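Local atomic coordinates of peroxiredoxin (Clostridioides difficile, PDB entry 6TSB), a protein that is a spore coat protein that joins a probable peroxiredoxin part, absent from this chain, to the family 18 chitinase domain described here, which hydrolyses chitin. Residues L160-I165 with D193-I198; R120-M125 with D132-D137. One frame throughout, in Å; residues are numbered along the deposited sequence.

Contacts 1 and 2 lie at neighbouring places on the outer side of the TIM barrel of the chitinase domain, one setting a helix on a strand, the other a helix against a helix end and the turn after it. Contact 2 comes first along the chain and closes before contact 1 opens: helix 112-128 runs into strand 133-137, which is followed by helix 154-169, whose other flank meets the end of helix 192-195 in contact 1. Their centres lie about 14 Å apart. Ile165 of helix 154-169 links them by apolar packing, for Ile165 CG2 sits 3.9 Å from Val122 CG1, and Ile165 CD1 is 4.1 Å from Ile136 CD1.

Contact 1: residues L160-I165 with D193-I198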
loop_
_atom_site.group_PDB
_atom_site.type_symbol
_atom_site.label_atom_id
_atom_site.label_comp_id
_atom_site.label_asym_id
_atom_site.label_seq_id
_atom_site.Cartn_x
_atom_site.Cartn_y
_atom_site.Cartn_z
ATOM N N LEU A 160 23.291 5.060 41.355
ATOM C CA LEU A 160 23.151 4.991 42.837
ATOM C C LEU A 160 21.662 5.193 43.192
ATOM O O LEU A 160 21.140 4.499 44.072
ATOM C CB LEU A 160 24.082 6.029 43.482
ATOM C CG LEU A 160 25.591 5.816 43.272
ATOM C CD1 LEU A 160 26.355 7.094 43.596
ATOM C CD2 LEU A 160 26.148 4.649 44.091
ATOM N N LEU A 161 20.961 6.052 42.474
ATOM C CA LEU A 161 19.506 6.211 42.697
ATOM C C LEU A 161 18.812 4.859 42.457
ATOM O O LEU A 161 18.049 4.405 43.317
ATOM C CB LEU A 161 18.991 7.295 41.753
ATOM C CG LEU A 161 17.502 7.574 41.882
ATOM C CD1 LEU A 161 17.181 8.038 43.287
ATOM C CD2 LEU A 161 17.060 8.604 40.856
ATOM N N LEU A 162 19.061 4.241 41.304
ATOM C CA LEU A 162 18.445 2.945 40.934
ATOM C C LEU A 162 18.819 1.902 41.983
ATOM O O LEU A 162 17.943 1.129 42.366
ATOM C CB LEU A 162 18.912 2.553 39.528
ATOM C CG LEU A 162 18.381 3.466 38.430
ATOM C CD1 LEU A 162 19.155 3.294 37.139
ATOM C CD2 LEU A 162 16.896 3.210 38.218
ATOM N N THR A 163 20.063 1.913 42.453
ATOM C CA THR A 163 20.549 0.988 43.506
ATOM C C THR A 163 19.701 1.199 44.762
ATOM O O THR A 163 19.276 0.202 45.361
ATOM C CB THR A 163 22.044 1.185 43.817
ATOM O OG1 THR A 163 22.773 0.727 42.684
ATOM C CG2 THR A 163 22.541 0.427 45.036
ATOM N N ALA A 164 19.498 2.454 45.157
ATOM C CA ALA A 164 18.705 2.826 46.355
ATOM C C ALA A 164 17.251 2.363 46.187
ATOM O O ALA A 164 16.734 1.763 47.135
ATOM C CB ALA A 164 18.811 4.306 46.619
ATOM N N ILE A 165 16.649 2.537 45.006
ATOM C CA ILE A 165 15.267 2.037 44.727
ATOM C C ILE A 165 15.237 0.505 44.826
ATOM O O ILE A 165 14.411 -0.062 45.583
ATOM C CB ILE A 165 14.781 2.568 43.375
ATOM C CG1 ILE A 165 14.853 4.098 43.332
ATOM C CG2 ILE A 165 13.390 2.033 43.110
ATOM C CD1 ILE A 165 14.487 4.732 42.015
ATOM N N ASP A 193 26.141 -0.525 31.497
ATOM C CA ASP A 193 26.659 -1.808 32.057
ATOM C C ASP A 193 26.430 -1.852 33.573
ATOM O O ASP A 193 26.319 -2.938 34.107
ATOM C CB ASP A 193 28.130 -2.052 31.687
ATOM C CG ASP A 193 29.135 -1.092 32.308
ATOM O OD1 ASP A 193 28.906 0.151 32.275
ATOM O OD2 ASP A 193 30.144 -1.595 32.832
ATOM N N LYS A 194 26.398 -0.708 34.252
ATOM C CA LYS A 194 26.153 -0.647 35.724
ATOM C C LYS A 194 24.647 -0.782 36.029
ATOM O O LYS A 194 24.320 -1.562 36.948
ATOM C CB LYS A 194 26.755 0.633 36.317
ATOM C CG LYS A 194 28.275 0.687 36.331
ATOM C CD LYS A 194 28.878 -0.292 37.322
ATOM C CE LYS A 194 29.814 -1.310 36.701
ATOM N NZ LYS A 194 31.217 -0.837 36.735
ATOM N N ILE A 195 23.763 -0.076 35.307
ATOM C CA ILE A 195 22.285 -0.133 35.582
ATOM C C ILE A 195 21.690 -1.447 35.102
ATOM O O ILE A 195 20.681 -1.832 35.659
ATOM C CB ILE A 195 21.517 1.020 34.948
ATOM C CG1 ILE A 195 21.422 0.880 33.431
ATOM C CG2 ILE A 195 22.105 2.348 35.368
ATOM C CD1 ILE A 195 20.612 1.992 32.795
ATOM N N ALA A 196 22.302 -2.094 34.106
ATOM C CA ALA A 196 21.825 -3.362 33.496
ATOM C C ALA A 196 21.401 -4.367 34.557
ATOM O O ALA A 196 20.251 -4.779 34.554
ATOM C CB ALA A 196 22.872 -3.941 32.570
ATOM N N PRO A 197 22.280 -4.797 35.500
ATOM C CA PRO A 197 21.916 -5.822 36.475
ATOM C C PRO A 197 20.943 -5.357 37.573
ATOM O O PRO A 197 20.391 -6.233 38.268
ATOM C CB PRO A 197 23.249 -6.244 37.115
ATOM C CG PRO A 197 24.152 -5.036 36.938
ATOM C CD PRO A 197 23.686 -4.378 35.647
ATOM N N ILE A 198 20.708 -4.046 37.689
ATOM C CA ILE A 198 19.790 -3.479 38.721
ATOM C C ILE A 198 18.346 -3.569 38.216
ATOM O O ILE A 198 17.473 -3.979 39.001
ATOM C CB ILE A 198 20.152 -2.029 39.087
ATOM C CG1 ILE A 198 21.567 -1.911 39.663
ATOM C CG2 ILE A 198 19.132 -1.468 40.058
ATOM C CD1 ILE A 198 22.163 -0.517 39.524
#
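Ile195 opens the meeting with Leu162 on the outer shell of the TIM barrel, where the short helix 192-195 and the turn after it lie beside helix 154-169. Its first torsion (chi1 72°) puts CG1 between the backbone N and the carbonyl carbon and swings CG2 to the flank, where it meets Leu162 CD1 at 3.6 Å; Leu162 CD1 also stands 3.9 Å from Ile195 CB. The two side chains meet aslant, branch against branch, and Ile195 also leans on Thr159, one turn before Thr163. A hydrogen bond from Ile198 N to Ile195 O (3.0 Å) then turns the chain so that Ile198 comes round to the same helix.

Ile198 makes the closest backbone approach, its CA lying 6.6 Å from that of Thr163. Its two branches divide the work. CG2 covers the backbone of Leu162, 3.7 Å from Leu162 O, and touches Leu162 CB more loosely. Beneath, strand 174-179 closes the layer, with Leu175 against Ile198 and Val177 against Leu162. Arg166, farther along helix 154-169, reaches the carbonyl of Ile198 with a hydrogen bond from NH2, adding a polar tie to a mainly apolar seam. The other branch of Ile198 crosses Thr163 at nearly a right angle: CD1 ends 3.5 Å from Thr163 OG1, a hydroxyl whose hydrogen bond goes to Thr159 O within its own helix.

Contact 2: residues R120-M125 with D132-D137; sequences RQVNQM and DGIDID
Val122 holds CG1 anti to its backbone nitrogen (chi1 167°), aimed from helix 112-128 at Ile134 on strand 133-137, and Ile134 answers with CG1 likewise trans (chi1 -153°) and CG2 set between the backbone N and the carbonyl carbon. One methyl of Val122, CG1, therefore falls across the fork of the isoleucine, 3.8 Å from Ile134 CG2 and 4.1 Å from Ile134 CG1. A second touch comes from one turn farther along the helix, where the extended chain of Met125 brings SD to 4.3 Å from Ile134 CD1, so that the isoleucine is met by two helical residues.

This is the helix-on-strand packing of a beta/alpha barrel, here between a helix and the strand that directly follows it. Around the contact, Val95 and Ile97 of strand 92-98 and Leu175 of strand 174-179 flank Ile134, while Ile165 and Ile169 of helix 154-169 press on Val122. The segment 132-137 holds the three aspartates, Asp132, Asp135 and Asp137, of the DxxDxDxE signature of family 18 chitinases, which runs on past the strand. Asp135 is hydrogen-bonded through OD2 to Tyr41 and through OD1 to Ser176. Ile134 thus gives the helices a wholly apolar outward surface, met by van der Waals contact alone, while the next residue, Asp135, presents its carboxylate on the other side, consistent with the signature carboxylates lying inside the barrel.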
loop_
_atom_site.group_PDB
_atom_site.type_symbol
_atom_site.label_atom_id
_atom_site.label_comp_id
_atom_site.label_asym_id
_atom_site.label_seq_id
_atom_site.Cartn_x
_atom_site.Cartn_y
_atom_site.Cartn_z
ATOM N N ARG A 120 12.487 5.537 49.394
ATOM C CA ARG A 120 11.461 5.306 50.451
ATOM C C ARG A 120 10.075 5.660 49.882
ATOM O O ARG A 120 9.133 4.924 50.147
ATOM C CB ARG A 120 11.751 6.124 51.725
ATOM C CG ARG A 120 10.975 5.695 52.974
ATOM C CD ARG A 120 11.072 6.612 54.211
ATOM N NE ARG A 120 11.127 8.043 53.854
ATOM C CZ ARG A 120 10.089 8.818 53.497
ATOM N NH1 ARG A 120 8.853 8.346 53.485
ATOM N NH2 ARG A 120 10.285 10.078 53.154
ATOM N N GLN A 121 9.960 6.759 49.136
ATOM C CA GLN A 121 8.661 7.239 48.625
ATOM C C GLN A 121 8.196 6.338 47.477
ATOM O O GLN A 121 6.980 6.174 47.301
ATOM C CB GLN A 121 8.815 8.674 48.147
ATOM C CG GLN A 121 9.171 9.614 49.277
ATOM C CD GLN A 121 8.650 10.999 49.003
ATOM O OE1 GLN A 121 7.506 11.191 48.601
ATOM N NE2 GLN A 121 9.498 11.977 49.235
ATOM N N VAL A 122 9.135 5.810 46.692
ATOM C CA VAL A 122 8.803 4.847 45.605
ATOM C C VAL A 122 8.167 3.624 46.261
ATOM O O VAL A 122 7.105 3.176 45.806
ATOM C CB VAL A 122 10.042 4.498 44.762
ATOM C CG1 VAL A 122 9.801 3.300 43.860
ATOM C CG2 VAL A 122 10.483 5.713 43.949
ATOM N N ASN A 123 8.787 3.113 47.316
ATOM C CA ASN A 123 8.336 1.859 47.958
ATOM C C ASN A 123 6.986 2.132 48.620
ATOM O O ASN A 123 6.153 1.221 48.672
ATOM C CB ASN A 123 9.366 1.347 48.948
ATOM C CG ASN A 123 8.993 0.000 49.518
ATOM O OD1 ASN A 123 8.824 -0.135 50.726
ATOM N ND2 ASN A 123 8.815 -0.980 48.657
ATOM N N GLN A 124 6.790 3.361 49.092
ATOM C CA GLN A 124 5.529 3.773 49.730
ATOM C C GLN A 124 4.425 3.787 48.674
ATOM O O GLN A 124 3.364 3.253 48.935
ATOM C CB GLN A 124 5.648 5.138 50.388
ATOM C CG GLN A 124 4.581 5.334 51.447
ATOM C CD GLN A 124 4.106 6.764 51.496
ATOM O OE1 GLN A 124 4.739 7.622 52.113
ATOM N NE2 GLN A 124 2.977 7.018 50.841
ATOM N N MET A 125 4.661 4.395 47.527
ATOM C CA MET A 125 3.650 4.432 46.447
ATOM C C MET A 125 3.356 3.008 45.947
ATOM O O MET A 125 2.179 2.722 45.640
ATOM C CB MET A 125 4.137 5.318 45.309
ATOM C CG MET A 125 3.219 5.326 44.127
ATOM S SD MET A 125 3.932 6.348 42.857
ATOM C CE MET A 125 3.738 7.944 43.645
ATOM N N ASP A 132 2.835 -3.325 40.852
ATOM C CA ASP A 132 3.765 -4.428 40.495
ATOM C C ASP A 132 5.190 -3.857 40.350
ATOM O O ASP A 132 6.170 -4.622 40.438
ATOM C CB ASP A 132 3.237 -5.106 39.239
ATOM C CG ASP A 132 1.903 -5.798 39.464
ATOM O OD1 ASP A 132 1.899 -6.805 40.214
ATOM O OD2 ASP A 132 0.885 -5.327 38.878
ATOM N N GLY A 133 5.293 -2.546 40.126
ATOM C CA GLY A 133 6.550 -1.824 40.337
ATOM C C GLY A 133 6.543 -0.473 39.672
ATOM O O GLY A 133 5.482 0.134 39.560
ATOM N N ILE A 134 7.708 -0.034 39.218
ATOM C CA ILE A 134 7.942 1.399 38.902
ATOM C C ILE A 134 8.811 1.506 37.653
ATOM O O ILE A 134 9.638 0.594 37.384
ATOM C CB ILE A 134 8.528 2.122 40.150
ATOM C CG1 ILE A 134 8.183 3.610 40.134
ATOM C CG2 ILE A 134 10.025 1.892 40.349
ATOM C CD1 ILE A 134 6.829 3.901 40.740
ATOM N N ASP A 135 8.623 2.598 36.926
ATOM C CA ASP A 135 9.395 2.929 35.716
ATOM C C ASP A 135 9.976 4.313 35.957
ATOM O O ASP A 135 9.205 5.170 36.435
ATOM C CB ASP A 135 8.490 2.870 34.483
ATOM C CG ASP A 135 9.240 3.148 33.187
ATOM O OD1 ASP A 135 10.272 2.504 32.980
ATOM O OD2 ASP A 135 8.782 3.997 32.394
ATOM N N ILE A 136 11.251 4.547 35.640
ATOM C CA ILE A 136 11.871 5.882 35.892
ATOM C C ILE A 136 12.083 6.590 34.575
ATOM O O ILE A 136 12.721 6.008 33.717
ATOM C CB ILE A 136 13.159 5.714 36.696
ATOM C CG1 ILE A 136 12.884 4.943 37.990
ATOM C CG2 ILE A 136 13.806 7.067 36.946
ATOM C CD1 ILE A 136 11.988 5.673 38.952
ATOM N N ASP A 137 11.494 7.769 34.386
ATOM C CA ASP A 137 11.542 8.510 33.101
ATOM C C ASP A 137 12.252 9.841 33.312
ATOM O O ASP A 137 11.661 10.889 33.065
ATOM C CB ASP A 137 10.186 8.758 32.449
ATOM C CG ASP A 137 9.477 7.500 31.982
ATOM O OD1 ASP A 137 9.644 6.467 32.655
ATOM O OD2 ASP A 137 8.739 7.579 30.950
#